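Local coordinates for protein heavy metal cation tricomponent efflux pump ZneA(CzcA-like) (PDB 4K0J) that exports zinc ions in exchange for protons, acting as the inner-membrane pump of a tripartite heavy-metal efflux system of the RND family, at residues 765-773 against 783-792; 79-88 against 796-804. All blocks are in the same frame, centred on the assembly; numbering follows the deposited sequence.

Contact 1 of 2, residues 765-773 against 783-792; sequences DPEAIGNLT and ALAQVAHIRL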
loop_
_atom_site.group_PDB
_atom_site.type_symbol
_atom_site.label_atom_id
_atom_site.label_comp_id
_atom_site.label_asym_id
_atom_site.label_seq_id
_atom_site.Cartn_x
_atom_site.Cartn_y
_atom_site.Cartn_z
ATOM N N ASP C 765 -5.560 50.367 -23.389
ATOM C CA ASP C 765 -6.972 50.161 -23.698
ATOM C C ASP C 765 -7.102 49.334 -24.981
ATOM O O ASP C 765 -6.093 49.011 -25.595
ATOM C CB ASP C 765 -7.676 51.521 -23.824
ATOM C CG ASP C 765 -6.882 52.525 -24.635
ATOM O OD1 ASP C 765 -6.332 52.148 -25.691
ATOM O OD2 ASP C 765 -6.808 53.701 -24.214
ATOM N N PRO C 766 -8.335 48.954 -25.376
ATOM C CA PRO C 766 -8.504 48.191 -26.625
ATOM C C PRO C 766 -7.991 48.896 -27.882
ATOM O O PRO C 766 -7.473 48.234 -28.789
ATOM C CB PRO C 766 -10.014 47.998 -26.705
ATOM C CG PRO C 766 -10.438 47.945 -25.295
ATOM C CD PRO C 766 -9.561 48.915 -24.560
ATOM N N GLU C 767 -8.131 50.216 -27.935
ATOM C CA GLU C 767 -7.567 50.994 -29.035
ATOM C C GLU C 767 -6.058 50.783 -29.153
ATOM O O GLU C 767 -5.570 50.383 -30.205
ATOM C CB GLU C 767 -7.876 52.480 -28.858
ATOM C CG GLU C 767 -7.294 53.370 -29.935
ATOM C CD GLU C 767 -7.748 54.812 -29.797
ATOM O OE1 GLU C 767 -8.502 55.111 -28.846
ATOM O OE2 GLU C 767 -7.353 55.648 -30.640
ATOM N N ALA C 768 -5.336 51.046 -28.066
ATOM C CA ALA C 768 -3.878 50.918 -28.024
ATOM C C ALA C 768 -3.375 49.524 -28.408
ATOM O O ALA C 768 -2.375 49.386 -29.117
ATOM C CB ALA C 768 -3.357 51.300 -26.645
ATOM N N ILE C 769 -4.058 48.496 -27.919
ATOM C CA ILE C 769 -3.766 47.131 -28.319
ATOM C C ILE C 769 -3.921 47.031 -29.821
ATOM O O ILE C 769 -2.994 46.633 -30.514
ATOM C CB ILE C 769 -4.731 46.127 -27.657
ATOM C CG1 ILE C 769 -4.515 46.083 -26.147
ATOM C CG2 ILE C 769 -4.557 44.732 -28.239
ATOM C CD1 ILE C 769 -5.345 45.029 -25.459
ATOM N N GLY C 770 -5.089 47.417 -30.328
ATOM C CA GLY C 770 -5.366 47.297 -31.749
ATOM C C GLY C 770 -4.409 48.095 -32.612
ATOM O O GLY C 770 -4.279 47.831 -33.804
ATOM N N ASN C 771 -3.725 49.059 -31.999
ATOM C CA ASN C 771 -2.903 50.023 -32.727
ATOM C C ASN C 771 -1.434 49.625 -32.852
ATOM O O ASN C 771 -0.734 50.091 -33.754
ATOM C CB ASN C 771 -3.027 51.410 -32.091
ATOM C CG ASN C 771 -2.313 52.479 -32.883
ATOM O OD1 ASN C 771 -1.352 53.087 -32.409
ATOM N ND2 ASN C 771 -2.772 52.708 -34.109
ATOM N N LEU C 772 -0.960 48.771 -31.948
ATOM C CA LEU C 772 0.407 48.278 -32.060
ATOM C C LEU C 772 0.496 47.300 -33.218
ATOM O O LEU C 772 -0.510 46.714 -33.621
ATOM C CB LEU C 772 0.927 47.681 -30.744
ATOM C CG LEU C 772 0.114 46.684 -29.926
ATOM C CD1 LEU C 772 0.052 45.330 -30.602
ATOM C CD2 LEU C 772 0.708 46.560 -28.541
ATOM N N THR C 773 1.701 47.138 -33.752
ATOM C CA THR C 773 1.881 46.467 -35.031
ATOM C C THR C 773 2.628 45.135 -34.931
ATOM O O THR C 773 3.214 44.803 -33.900
ATOM C CB THR C 773 2.623 47.385 -36.022
ATOM O OG1 THR C 773 2.429 46.917 -37.363
ATOM C CG2 THR C 773 4.111 47.420 -35.694
ATOM N N ALA C 783 -0.681 46.696 -38.716
ATOM C CA ALA C 783 -1.391 46.991 -37.476
ATOM C C ALA C 783 -2.303 45.838 -37.094
ATOM O O ALA C 783 -2.831 45.147 -37.959
ATOM C CB ALA C 783 -2.185 48.273 -37.608
ATOM N N LEU C 784 -2.479 45.637 -35.793
ATOM C CA LEU C 784 -3.234 44.500 -35.283
ATOM C C LEU C 784 -4.728 44.574 -35.614
ATOM O O LEU C 784 -5.365 43.550 -35.864
ATOM C CB LEU C 784 -3.034 44.374 -33.771
ATOM C CG LEU C 784 -3.792 43.232 -33.091
ATOM C CD1 LEU C 784 -3.283 41.898 -33.610
ATOM C CD2 LEU C 784 -3.684 43.322 -31.577
ATOM N N ALA C 785 -5.283 45.783 -35.628
ATOM C CA ALA C 785 -6.711 45.964 -35.880
ATOM C C ALA C 785 -7.068 45.761 -37.354
ATOM O O ALA C 785 -8.201 46.001 -37.779
ATOM C CB ALA C 785 -7.160 47.335 -35.407
ATOM N N GLN C 786 -6.088 45.302 -38.123
ATOM C CA GLN C 786 -6.236 45.106 -39.554
ATOM C C GLN C 786 -6.613 43.661 -39.853
ATOM O O GLN C 786 -7.055 43.342 -40.957
ATOM C CB GLN C 786 -4.920 45.458 -40.248
ATOM C CG GLN C 786 -5.056 46.013 -41.648
ATOM C CD GLN C 786 -3.789 46.710 -42.113
ATOM O OE1 GLN C 786 -3.027 47.251 -41.308
ATOM N NE2 GLN C 786 -3.560 46.700 -43.420
ATOM N N VAL C 787 -6.437 42.785 -38.867
ATOM C CA VAL C 787 -6.671 41.356 -39.063
ATOM C C VAL C 787 -7.303 40.679 -37.850
ATOM O O VAL C 787 -7.396 39.452 -37.797
ATOM C CB VAL C 787 -5.354 40.606 -39.383
ATOM C CG1 VAL C 787 -4.932 40.826 -40.831
ATOM C CG2 VAL C 787 -4.251 41.016 -38.414
ATOM N N ALA C 788 -7.729 41.467 -36.871
ATOM C CA ALA C 788 -8.238 40.894 -35.632
ATOM C C ALA C 788 -9.330 41.750 -35.022
ATOM O O ALA C 788 -9.178 42.961 -34.883
ATOM C CB ALA C 788 -7.116 40.716 -34.645
ATOM N N HIS C 789 -10.435 41.114 -34.657
ATOM C CA HIS C 789 -11.516 41.803 -33.981
ATOM C C HIS C 789 -11.206 41.960 -32.497
ATOM O O HIS C 789 -11.394 41.027 -31.708
ATOM C CB HIS C 789 -12.830 41.049 -34.165
ATOM C CG HIS C 789 -14.043 41.884 -33.897
ATOM N ND1 HIS C 789 -13.968 43.169 -33.403
ATOM C CD2 HIS C 789 -15.361 41.620 -34.059
ATOM C CE1 HIS C 789 -15.187 43.660 -33.270
ATOM N NE2 HIS C 789 -16.051 42.740 -33.660
ATOM N N ILE C 790 -10.711 43.145 -32.141
ATOM C CA ILE C 790 -10.501 43.537 -30.752
ATOM C C ILE C 790 -11.764 44.223 -30.254
ATOM O O ILE C 790 -12.077 45.339 -30.661
ATOM C CB ILE C 790 -9.317 44.522 -30.604
ATOM C CG1 ILE C 790 -7.985 43.839 -30.913
ATOM C CG2 ILE C 790 -9.268 45.094 -29.200
ATOM C CD1 ILE C 790 -7.518 43.990 -32.337
ATOM N N ARG C 791 -12.498 43.556 -29.376
ATOM C CA ARG C 791 -13.739 44.125 -28.891
ATOM C C ARG C 791 -13.916 43.893 -27.413
ATOM O O ARG C 791 -12.989 43.499 -26.726
ATOM C CB ARG C 791 -14.927 43.530 -29.635
ATOM C CG ARG C 791 -14.994 42.019 -29.591
ATOM C CD ARG C 791 -16.422 41.546 -29.803
ATOM N NE ARG C 791 -17.213 41.687 -28.582
ATOM C CZ ARG C 791 -18.524 41.904 -28.552
ATOM N NH1 ARG C 791 -19.203 42.022 -29.688
ATOM N NH2 ARG C 791 -19.151 42.013 -27.385
ATOM N N LEU C 792 -15.126 44.149 -26.934
ATOM C CA LEU C 792 -15.451 43.966 -25.532
ATOM C C LEU C 792 -16.626 43.016 -25.445
ATOM O O LEU C 792 -17.740 43.359 -25.827
ATOM C CB LEU C 792 -15.805 45.302 -24.897
ATOM C CG LEU C 792 -15.011 45.692 -23.655
ATOM C CD1 LEU C 792 -15.005 44.543 -22.671
ATOM C CD2 LEU C 792 -13.597 46.099 -24.027
#
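Gly770 O takes the amide hydrogen of Ala785 at 2.9 Å from Ala785 N, the nitrogen lying in the carbonyl plane on a lone pair although the N-H is bent to 136°. Next to it, Leu784 N donates to Leu772 O at 3.1 Å. Together they tie the C-terminal end of helix 766-771 to the short 3-10 turn 784-786. Beyond them Thr773 and Ala783 face each other as an antiparallel non-hydrogen-bonded pair.

The apolar half lies beneath the helix, where strand 788-792 runs nearly antiparallel to it with the axes 8.6 Å apart. Ile790 spreads its branches along one helical turn: CG2 packs on Pro766 CB at 3.9 Å, while CD1 reaches Gly770 CA at 4.0 Å. The Leu792 side chain slants past that of Pro766, its CD2 meeting Pro766 CG. On another flank, Leu784 holds CG anti to its backbone N (chi1 179°), which lays the side chain alongside Ile769, with Leu784 CD2 3.7 Å from Ile769 CG2. Helix 726-737 covers both, through Val729, Leu732 and Ile737.

Arg220 and Leu218 of the second subunit pack on Pro766 and Ile769. A short helix runs into a small beta hairpin that turns back into a long strand under that helix, in the membrane-distal docking region of an RND pump, where a hairpin from the neighbouring subunit reaches in.

Contact 2 of 2, residues 79-88 against 796-804; sequences MHVMRSKSTF and ETTITREMN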
loop_
_atom_site.group_PDB
_atom_site.type_symbol
_atom_site.label_atom_id
_atom_site.label_comp_id
_atom_site.label_asym_id
_atom_site.label_seq_id
_atom_site.Cartn_x
_atom_site.Cartn_y
_atom_site.Cartn_z
ATOM N N MET C 79 -14.657 6.638 -5.088
ATOM C CA MET C 79 -15.150 7.998 -5.261
ATOM C C MET C 79 -16.544 8.153 -4.655
ATOM O O MET C 79 -17.365 7.244 -4.738
ATOM C CB MET C 79 -15.180 8.366 -6.742
ATOM C CG MET C 79 -15.443 9.838 -6.999
ATOM S SD MET C 79 -16.746 10.122 -8.207
ATOM C CE MET C 79 -18.189 9.608 -7.277
ATOM N N HIS C 80 -16.808 9.305 -4.047
ATOM C CA HIS C 80 -18.114 9.574 -3.456
ATOM C C HIS C 80 -18.770 10.793 -4.085
ATOM O O HIS C 80 -19.847 10.695 -4.662
ATOM C CB HIS C 80 -17.996 9.779 -1.950
ATOM C CG HIS C 80 -19.299 10.078 -1.277
ATOM N ND1 HIS C 80 -19.486 11.182 -0.473
ATOM C CD2 HIS C 80 -20.479 9.415 -1.290
ATOM C CE1 HIS C 80 -20.728 11.185 -0.018
ATOM N NE2 HIS C 80 -21.350 10.123 -0.497
ATOM N N VAL C 81 -18.118 11.945 -3.960
ATOM C CA VAL C 81 -18.614 13.174 -4.571
ATOM C C VAL C 81 -17.543 13.778 -5.464
ATOM O O VAL C 81 -16.380 13.878 -5.066
ATOM C CB VAL C 81 -19.015 14.213 -3.510
ATOM C CG1 VAL C 81 -19.547 15.473 -4.167
ATOM C CG2 VAL C 81 -20.056 13.637 -2.574
ATOM N N MET C 82 -17.928 14.179 -6.673
ATOM C CA MET C 82 -16.965 14.781 -7.585
ATOM C C MET C 82 -17.380 16.163 -8.069
ATOM O O MET C 82 -18.344 16.306 -8.807
ATOM C CB MET C 82 -16.703 13.872 -8.779
ATOM C CG MET C 82 -15.416 14.213 -9.490
ATOM S SD MET C 82 -15.419 13.720 -11.218
ATOM C CE MET C 82 -13.819 14.346 -11.711
ATOM N N ARG C 83 -16.627 17.174 -7.648
ATOM C CA ARG C 83 -16.884 18.557 -8.027
ATOM C C ARG C 83 -15.727 19.106 -8.848
ATOM O O ARG C 83 -14.651 18.516 -8.878
ATOM C CB ARG C 83 -17.085 19.411 -6.775
ATOM C CG ARG C 83 -18.528 19.499 -6.326
ATOM C CD ARG C 83 -18.730 18.936 -4.934
ATOM N NE ARG C 83 -18.041 19.720 -3.916
ATOM C CZ ARG C 83 -18.177 19.518 -2.612
ATOM N NH1 ARG C 83 -18.983 18.563 -2.168
ATOM N NH2 ARG C 83 -17.508 20.272 -1.752
ATOM N N SER C 84 -15.943 20.233 -9.512
ATOM C CA SER C 84 -14.886 20.853 -10.307
ATOM C C SER C 84 -15.190 22.312 -10.646
ATOM O O SER C 84 -16.349 22.695 -10.804
ATOM C CB SER C 84 -14.643 20.058 -11.594
ATOM O OG SER C 84 -15.828 19.945 -12.363
ATOM N N LYS C 85 -14.140 23.119 -10.761
ATOM C CA LYS C 85 -14.303 24.538 -11.043
ATOM C C LYS C 85 -13.275 25.048 -12.042
ATOM O O LYS C 85 -12.071 24.833 -11.886
ATOM C CB LYS C 85 -14.232 25.353 -9.759
ATOM C CG LYS C 85 -14.822 26.733 -9.890
ATOM C CD LYS C 85 -14.745 27.485 -8.573
ATOM C CE LYS C 85 -15.447 26.731 -7.451
ATOM N NZ LYS C 85 -15.379 27.470 -6.158
ATOM N N SER C 86 -13.767 25.743 -13.061
ATOM C CA SER C 86 -12.933 26.177 -14.175
ATOM C C SER C 86 -12.995 27.689 -14.362
ATOM O O SER C 86 -14.076 28.288 -14.289
ATOM C CB SER C 86 -13.388 25.479 -15.446
ATOM O OG SER C 86 -13.817 24.159 -15.156
ATOM N N THR C 87 -11.835 28.295 -14.615
ATOM C CA THR C 87 -11.725 29.747 -14.608
ATOM C C THR C 87 -10.377 30.272 -15.100
ATOM O O THR C 87 -9.453 29.504 -15.386
ATOM C CB THR C 87 -11.970 30.320 -13.191
ATOM O OG1 THR C 87 -11.735 31.735 -13.196
ATOM C CG2 THR C 87 -11.038 29.661 -12.187
ATOM N N PHE C 88 -10.293 31.598 -15.192
ATOM C CA PHE C 88 -9.057 32.305 -15.506
ATOM C C PHE C 88 -7.965 31.806 -14.577
ATOM O O PHE C 88 -8.108 31.831 -13.350
ATOM C CB PHE C 88 -9.266 33.820 -15.346
ATOM C CG PHE C 88 -8.021 34.653 -15.556
ATOM C CD1 PHE C 88 -7.619 35.019 -16.831
ATOM C CD2 PHE C 88 -7.278 35.105 -14.471
ATOM C CE1 PHE C 88 -6.482 35.799 -17.025
ATOM C CE2 PHE C 88 -6.142 35.885 -14.659
ATOM C CZ PHE C 88 -5.745 36.231 -15.938
ATOM N N GLU C 796 -18.006 34.130 -19.100
ATOM C CA GLU C 796 -18.234 33.600 -17.759
ATOM C C GLU C 796 -16.967 33.657 -16.907
ATOM O O GLU C 796 -15.867 33.470 -17.409
ATOM C CB GLU C 796 -18.791 32.177 -17.818
ATOM C CG GLU C 796 -19.343 31.678 -16.487
ATOM C CD GLU C 796 -20.570 32.457 -16.027
ATOM O OE1 GLU C 796 -20.568 32.948 -14.875
ATOM O OE2 GLU C 796 -21.533 32.571 -16.819
ATOM N N THR C 797 -17.130 33.925 -15.617
ATOM C CA THR C 797 -15.993 34.075 -14.716
ATOM C C THR C 797 -15.575 32.732 -14.138
ATOM O O THR C 797 -14.380 32.460 -13.971
ATOM C CB THR C 797 -16.319 35.025 -13.547
ATOM O OG1 THR C 797 -16.784 36.275 -14.057
ATOM C CG2 THR C 797 -15.088 35.277 -12.711
ATOM N N THR C 798 -16.570 31.899 -13.843
ATOM C CA THR C 798 -16.358 30.623 -13.168
ATOM C C THR C 798 -17.407 29.597 -13.581
ATOM O O THR C 798 -18.602 29.881 -13.551
ATOM C CB THR C 798 -16.400 30.810 -11.644
ATOM O OG1 THR C 798 -15.108 31.219 -11.180
ATOM C CG2 THR C 798 -16.782 29.522 -10.953
ATOM N N ILE C 799 -16.957 28.409 -13.975
ATOM C CA ILE C 799 -17.863 27.325 -14.351
ATOM C C ILE C 799 -17.719 26.159 -13.384
ATOM O O ILE C 799 -16.656 25.546 -13.306
ATOM C CB ILE C 799 -17.573 26.813 -15.768
ATOM C CG1 ILE C 799 -17.627 27.964 -16.775
ATOM C CG2 ILE C 799 -18.552 25.716 -16.139
ATOM C CD1 ILE C 799 -16.878 27.684 -18.057
ATOM N N THR C 800 -18.781 25.852 -12.648
ATOM C CA THR C 800 -18.721 24.784 -11.654
ATOM C C THR C 800 -19.532 23.559 -12.072
ATOM O O THR C 800 -20.758 23.616 -12.161
ATOM C CB THR C 800 -19.194 25.261 -10.256
ATOM O OG1 THR C 800 -20.601 25.522 -10.276
ATOM C CG2 THR C 800 -18.464 26.521 -9.839
ATOM N N ARG C 801 -18.842 22.450 -12.319
ATOM C CA ARG C 801 -19.508 21.206 -12.702
ATOM C C ARG C 801 -19.400 20.151 -11.599
ATOM O O ARG C 801 -18.300 19.797 -11.168
ATOM C CB ARG C 801 -18.941 20.671 -14.021
ATOM C CG ARG C 801 -19.977 20.533 -15.126
ATOM C CD ARG C 801 -19.356 20.096 -16.445
ATOM N NE ARG C 801 -18.942 18.693 -16.446
ATOM C CZ ARG C 801 -19.621 17.707 -17.030
ATOM N NH1 ARG C 801 -20.758 17.963 -17.666
ATOM N NH2 ARG C 801 -19.161 16.463 -16.981
ATOM N N GLU C 802 -20.552 19.666 -11.141
ATOM C CA GLU C 802 -20.606 18.664 -10.076
ATOM C C GLU C 802 -21.430 17.459 -10.495
ATOM O O GLU C 802 -22.597 17.602 -10.863
ATOM C CB GLU C 802 -21.202 19.259 -8.802
ATOM C CG GLU C 802 -21.754 18.221 -7.837
ATOM C CD GLU C 802 -22.382 18.845 -6.610
ATOM O OE1 GLU C 802 -23.484 18.402 -6.215
ATOM O OE2 GLU C 802 -21.775 19.779 -6.042
ATOM N N MET C 803 -20.824 16.278 -10.418
ATOM C CA MET C 803 -21.455 15.043 -10.874
ATOM C C MET C 803 -21.885 15.162 -12.329
ATOM O O MET C 803 -22.964 14.700 -12.707
ATOM C CB MET C 803 -22.653 14.673 -9.997
ATOM C CG MET C 803 -22.271 14.049 -8.676
ATOM S SD MET C 803 -21.182 12.639 -8.921
ATOM C CE MET C 803 -20.965 12.091 -7.239
ATOM N N ASN C 804 -21.035 15.801 -13.129
ATOM C CA ASN C 804 -21.269 15.974 -14.559
ATOM C C ASN C 804 -22.520 16.786 -14.851
ATOM O O ASN C 804 -23.266 16.503 -15.787
ATOM C CB ASN C 804 -21.305 14.619 -15.254
ATOM C CG ASN C 804 -20.250 13.683 -14.720
ATOM O OD1 ASN C 804 -20.550 12.571 -14.289
ATOM N ND2 ASN C 804 -19.004 14.141 -14.714
#
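Ser86 and Ile799 exchange both backbone bonds, Ser86 N to Ile799 O and Ile799 N to Ser86 O, each 2.9 Å, and so set the register of two antiparallel strands. Side-chain hydroxyls add to the ladder. Ser84 OG, turned between its own N and carbonyl carbon (chi1 57°), donates to Arg801 O at 2.7 Å; Thr87 OG1 meets Thr797 O at 2.8 Å, approaching almost in line with the carbonyl. At the other end Met803 N bonds Met82 O at 3.0 Å, and the Met803 and Met79 methyls come tip to tip, CE to CE 3.7 Å.

On the face with Arg83, the Lys85 chain leans against two threonine methyls, its CG 3.6 Å from both Thr798 CG2 and Thr800 CG2; it runs alongside Thr800 and slants across Thr798. Strand 79-87 lies between 90-97 and 788-802 in the antiparallel sheet of the porter region, joining pieces some 700 residues apart; near its start, His80 and Val81 form a classic beta bulge opposite Val96.

Arg83 and Glu802 run side by side, their flat ends 39° apart, but Arg83 NE and Glu802 OE2 stay 4.3 Å apart, beyond a salt bridge. Each looks elsewhere: Arg83 NH1 to Leu660 O, Glu802 OE1 to Tyr672 OH. On the opposite face, Glu70 OE2 of helix 62-73 salt-bridges Arg801 NE and lies in hydrogen-bonding contact with Ser84 OG, whose one proton two acceptors share.

How the contacts relate
The two contacts sit about 34 Å apart, centre to centre, on one long, interrupted strand, 788-802: contact 1 uses its beginning and contact 2 its end. Along the chain the order is 79-88, 765-773, 783-792, 796-804, so the local helix-and-hairpin pairing of contact 1 is nested inside the very long loop closed by contact 2. Strand 788-802 lies between 79-87 and 707-714 in a single antiparallel sheet, and it carries the chain from the outer, docking end towards the porter region nearer the centre of the molecule. Both contacts also touch the second subunit, contact 1 through residues of its helix and the strand, contact 2 through Phe88, just past strand 79-87.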